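Local coordinates for hydrogenase expression/formation protein HypE (Desulfovibrio vulgaris subsp. vulgaris, PDB 2Z1U) that binds ATP and magnesium and, as a HypE-family maturation factor, probably takes part in the assembly of hydrogenase, at residues D166-H177 / A269-E280. Sequence-based numbering, arbitrary orientation.
Sequences DAILISGSMGDH and ANEGKLICILPE
Leu169 and Cys276 face each other as an antiparallel hydrogen-bonded pair: Leu169 N donates to Cys276 O (2.8 Å), and Cys276 N returns the bond to Leu169 O. Ala167 and Leu278 form another such pair, with one of its two bonds weak. Past the regular pairing, Ser171 takes over with its side chain. Its hydroxyl, held between backbone N and carbonyl carbon (chi1 65°), accepts from Leu274 N (2.8 Å), while Ser171 N reaches Leu274 O.

Apolar packing follows the two faces of the ladder. Isoleucine, beta-branched and so at home in a strand, fills one face: Ile168 lies alongside Ile275 and Ile277, pointing the same way, and CD1 of Ile170 meets CG1 of Ile275 at 3.5 Å. Helix 225-237 covers Ile275 and Ile277. On the other face, Leu169 CD1 touches Leu278 CD2, beneath helix 280-291. These strands are neighbours in the mixed sheet of the AIR synthase-related C-terminal domain of this PurM-like protein; the loop after 167-170 and the loop before 275-278 lie beside the ATP site, where the Glu271 side chain comes close to Thr222, an ATP-binding residue.

Polar side chains join those loops. Asn270 OD1 receives Gly175 N in the carbonyl plane (2.8 Å, 171° at the hydrogen); a water donates to OD1 and accepts from His177 N. Gly175, N-cap of helix 176-184, has phi 101°, where a beta carbon would press on Met174 O. The long chain of Lys273 slides past Met174, whose CE packs on Lys273 CG, and bends at chi2 and chi4 bring Lys273 NZ to Ser173 O (2.8 Å); Asp197 forms a salt bridge with NZ. Glu271 lays its CG methylene over the centre of the His177 ring, a CH-pi contact of 3.4 Å to the centroid. Both ring nitrogens are hydrogen-bonded, ND1 with Ser196 OG and NE2 with Ile342 O, which fixes the ring's rotation.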
loop_
_atom_site.group_PDB
_atom_site.type_symbol
_atom_site.label_atom_id
_atom_site.label_comp_id
_atom_site.label_asym_id
_atom_site.label_seq_id
_atom_site.Cartn_x
_atom_site.Cartn_y
_atom_site.Cartn_z
ATOM N N ASP A 166 -17.936 -30.436 1.905
ATOM C CA ASP A 166 -16.742 -29.844 2.528
ATOM C C ASP A 166 -16.940 -29.625 4.028
ATOM O O ASP A 166 -18.026 -29.228 4.464
ATOM C CB ASP A 166 -16.402 -28.501 1.884
ATOM C CG ASP A 166 -15.693 -28.642 0.545
ATOM O OD1 ASP A 166 -15.390 -29.775 0.104
ATOM O OD2 ASP A 166 -15.425 -27.593 -0.070
ATOM N N ALA A 167 -15.890 -29.878 4.809
ATOM C CA ALA A 167 -15.897 -29.504 6.212
ATOM C C ALA A 167 -15.509 -28.030 6.343
ATOM O O ALA A 167 -14.771 -27.500 5.512
ATOM C CB ALA A 167 -14.945 -30.387 6.998
ATOM N N ILE A 168 -16.027 -27.361 7.367
ATOM C CA ILE A 168 -15.639 -25.984 7.668
ATOM C C ILE A 168 -14.926 -26.038 8.988
ATOM O O ILE A 168 -15.498 -26.478 9.991
ATOM C CB ILE A 168 -16.846 -25.013 7.776
ATOM C CG1 ILE A 168 -17.707 -25.049 6.512
ATOM C CG2 ILE A 168 -16.356 -23.576 8.041
ATOM C CD1 ILE A 168 -19.045 -24.276 6.637
ATOM N N LEU A 169 -13.645 -25.669 8.953
ATOM C CA LEU A 169 -12.784 -25.696 10.125
ATOM C C LEU A 169 -12.421 -24.277 10.549
ATOM O O LEU A 169 -12.261 -23.368 9.720
ATOM C CB LEU A 169 -11.491 -26.485 9.845
ATOM C CG LEU A 169 -11.507 -27.880 9.225
ATOM C CD1 LEU A 169 -10.059 -28.381 9.104
ATOM C CD2 LEU A 169 -12.361 -28.869 10.045
ATOM N N ILE A 170 -12.303 -24.095 11.857
ATOM C CA ILE A 170 -11.801 -22.841 12.410
ATOM C C ILE A 170 -10.500 -23.124 13.145
ATOM O O ILE A 170 -10.333 -24.210 13.740
ATOM C CB ILE A 170 -12.864 -22.185 13.341
ATOM C CG1 ILE A 170 -12.597 -20.690 13.502
ATOM C CG2 ILE A 170 -12.938 -22.922 14.701
ATOM C CD1 ILE A 170 -12.796 -19.852 12.224
ATOM N N SER A 171 -9.588 -22.154 13.120
ATOM C CA SER A 171 -8.222 -22.374 13.662
ATOM C C SER A 171 -8.099 -22.000 15.134
ATOM O O SER A 171 -7.102 -22.295 15.760
ATOM C CB SER A 171 -7.171 -21.613 12.842
ATOM O OG SER A 171 -7.361 -20.221 12.950
ATOM N N GLY A 172 -9.115 -21.331 15.672
ATOM C CA GLY A 172 -9.138 -20.958 17.088
ATOM C C GLY A 172 -10.347 -20.112 17.477
ATOM O O GLY A 172 -11.302 -19.994 16.712
ATOM N N SER A 173 -10.266 -19.514 18.666
ATOM C CA SER A 173 -11.381 -18.814 19.314
ATOM C C SER A 173 -11.826 -17.545 18.581
ATOM O O SER A 173 -11.026 -16.878 17.926
ATOM C CB SER A 173 -10.999 -18.502 20.772
ATOM O OG SER A 173 -9.929 -17.569 20.832
ATOM N N MET A 174 -13.114 -17.211 18.707
ATOM C CA MET A 174 -13.689 -16.089 17.993
ATOM C C MET A 174 -13.964 -14.912 18.920
ATOM O O MET A 174 -14.412 -15.101 20.057
ATOM C CB MET A 174 -15.001 -16.530 17.306
ATOM C CG MET A 174 -14.768 -17.533 16.164
ATOM S SD MET A 174 -14.087 -16.805 14.669
ATOM C CE MET A 174 -12.302 -17.233 14.712
ATOM N N GLY A 175 -13.683 -13.707 18.427
ATOM C CA GLY A 175 -14.131 -12.478 19.085
ATOM C C GLY A 175 -13.093 -11.745 19.921
ATOM O O GLY A 175 -13.322 -10.612 20.338
ATOM N N ASP A 176 -11.959 -12.396 20.172
ATOM C CA ASP A 176 -10.918 -11.891 21.078
ATOM C C ASP A 176 -10.376 -10.515 20.718
ATOM O O ASP A 176 -10.407 -9.612 21.560
ATOM C CB ASP A 176 -9.768 -12.895 21.177
ATOM C CG ASP A 176 -10.257 -14.279 21.553
ATOM O OD1 ASP A 176 -10.115 -14.654 22.725
ATOM O OD2 ASP A 176 -10.826 -14.968 20.684
ATOM N N HIS A 177 -9.909 -10.350 19.480
ATOM C CA HIS A 177 -9.382 -9.068 19.037
ATOM C C HIS A 177 -10.406 -7.932 19.167
ATOM O O HIS A 177 -10.115 -6.893 19.774
ATOM C CB HIS A 177 -8.909 -9.119 17.588
ATOM C CG HIS A 177 -8.370 -7.810 17.103
ATOM N ND1 HIS A 177 -7.086 -7.392 17.376
ATOM C CD2 HIS A 177 -8.944 -6.816 16.390
ATOM C CE1 HIS A 177 -6.884 -6.202 16.836
ATOM N NE2 HIS A 177 -8.000 -5.826 16.236
ATOM N N ALA A 269 -14.217 -8.706 14.726
ATOM C CA ALA A 269 -13.027 -8.914 13.946
ATOM C C ALA A 269 -12.032 -9.768 14.728
ATOM O O ALA A 269 -11.865 -9.604 15.941
ATOM C CB ALA A 269 -12.384 -7.565 13.576
ATOM N N ASN A 270 -11.408 -10.703 14.021
ATOM C CA ASN A 270 -10.282 -11.483 14.547
ATOM C C ASN A 270 -9.057 -11.086 13.758
ATOM O O ASN A 270 -9.193 -10.620 12.627
ATOM C CB ASN A 270 -10.539 -12.978 14.380
ATOM C CG ASN A 270 -11.853 -13.395 14.974
ATOM O OD1 ASN A 270 -11.958 -13.630 16.182
ATOM N ND2 ASN A 270 -12.877 -13.484 14.130
ATOM N N GLU A 271 -7.872 -11.260 14.350
ATOM C CA GLU A 271 -6.618 -10.867 13.682
ATOM C C GLU A 271 -5.522 -11.946 13.732
ATOM O O GLU A 271 -4.372 -11.706 13.352
ATOM C CB GLU A 271 -6.108 -9.510 14.206
ATOM C CG GLU A 271 -7.008 -8.302 13.846
ATOM C CD GLU A 271 -7.026 -7.953 12.351
ATOM O OE1 GLU A 271 -7.869 -7.138 11.931
ATOM O OE2 GLU A 271 -6.229 -8.493 11.580
ATOM N N GLY A 272 -5.882 -13.145 14.167
ATOM C CA GLY A 272 -4.933 -14.262 14.208
ATOM C C GLY A 272 -5.603 -15.594 13.967
ATOM O O GLY A 272 -5.206 -16.607 14.541
ATOM N N LYS A 273 -6.623 -15.586 13.103
ATOM C CA LYS A 273 -7.515 -16.752 12.911
ATOM C C LYS A 273 -7.768 -16.980 11.423
ATOM O O LYS A 273 -7.730 -16.030 10.637
ATOM C CB LYS A 273 -8.898 -16.492 13.573
ATOM C CG LYS A 273 -8.836 -16.299 15.073
ATOM C CD LYS A 273 -8.530 -17.612 15.779
ATOM C CE LYS A 273 -7.761 -17.386 17.066
ATOM N NZ LYS A 273 -8.313 -16.211 17.820
ATOM N N LEU A 274 -8.055 -18.221 11.042
ATOM C CA LEU A 274 -8.520 -18.488 9.678
ATOM C C LEU A 274 -9.657 -19.497 9.664
ATOM O O LEU A 274 -9.830 -20.276 10.601
ATOM C CB LEU A 274 -7.368 -18.978 8.771
ATOM C CG LEU A 274 -6.617 -20.289 9.094
ATOM C CD1 LEU A 274 -7.372 -21.579 8.707
ATOM C CD2 LEU A 274 -5.240 -20.273 8.404
ATOM N N ILE A 275 -10.418 -19.463 8.575
ATOM C CA ILE A 275 -11.377 -20.482 8.230
ATOM C C ILE A 275 -10.741 -21.334 7.141
ATOM O O ILE A 275 -10.151 -20.807 6.200
ATOM C CB ILE A 275 -12.709 -19.854 7.705
ATOM C CG1 ILE A 275 -13.445 -19.168 8.852
ATOM C CG2 ILE A 275 -13.635 -20.911 7.078
ATOM C CD1 ILE A 275 -13.652 -17.690 8.657
ATOM N N CYS A 276 -10.870 -22.649 7.276
ATOM C CA CYS A 276 -10.358 -23.565 6.281
ATOM C C CYS A 276 -11.476 -24.497 5.823
ATOM O O CYS A 276 -12.081 -25.206 6.623
ATOM C CB CYS A 276 -9.173 -24.364 6.855
ATOM S SG CYS A 276 -8.568 -25.709 5.814
ATOM N N ILE A 277 -11.733 -24.486 4.520
ATOM C CA ILE A 277 -12.775 -25.333 3.923
ATOM C C ILE A 277 -12.107 -26.277 2.922
ATOM O O ILE A 277 -11.286 -25.839 2.108
ATOM C CB ILE A 277 -13.908 -24.467 3.292
ATOM C CG1 ILE A 277 -14.586 -23.640 4.390
ATOM C CG2 ILE A 277 -14.966 -25.344 2.593
ATOM C CD1 ILE A 277 -15.508 -22.524 3.911
ATOM N N LEU A 278 -12.446 -27.565 3.019
ATOM C CA LEU A 278 -11.801 -28.652 2.278
ATOM C C LEU A 278 -12.654 -29.943 2.326
ATOM O O LEU A 278 -13.462 -30.115 3.244
ATOM C CB LEU A 278 -10.397 -28.914 2.857
ATOM C CG LEU A 278 -10.180 -29.835 4.077
ATOM C CD1 LEU A 278 -8.698 -29.972 4.290
ATOM C CD2 LEU A 278 -10.860 -29.332 5.350
ATOM N N PRO A 279 -12.455 -30.874 1.364
ATOM C CA PRO A 279 -13.213 -32.133 1.387
ATOM C C PRO A 279 -13.135 -32.874 2.720
ATOM O O PRO A 279 -12.125 -32.802 3.432
ATOM C CB PRO A 279 -12.536 -32.977 0.305
ATOM C CG PRO A 279 -11.960 -31.990 -0.627
ATOM C CD PRO A 279 -11.529 -30.824 0.218
ATOM N N GLU A 280 -14.201 -33.608 3.025
ATOM C CA GLU A 280 -14.343 -34.336 4.278
ATOM C C GLU A 280 -13.163 -35.253 4.618
ATOM O O GLU A 280 -12.748 -35.303 5.776
ATOM C CB GLU A 280 -15.676 -35.110 4.283
ATOM C CG GLU A 280 -16.010 -35.873 5.567
ATOM C CD GLU A 280 -15.827 -35.054 6.840
ATOM O OE1 GLU A 280 -15.228 -35.590 7.808
ATOM O OE2 GLU A 280 -16.277 -33.890 6.875
HETATM O O HOH W 1 -6.928 -15.951 20.609
HETATM O O HOH W 2 -10.014 -12.519 17.744
#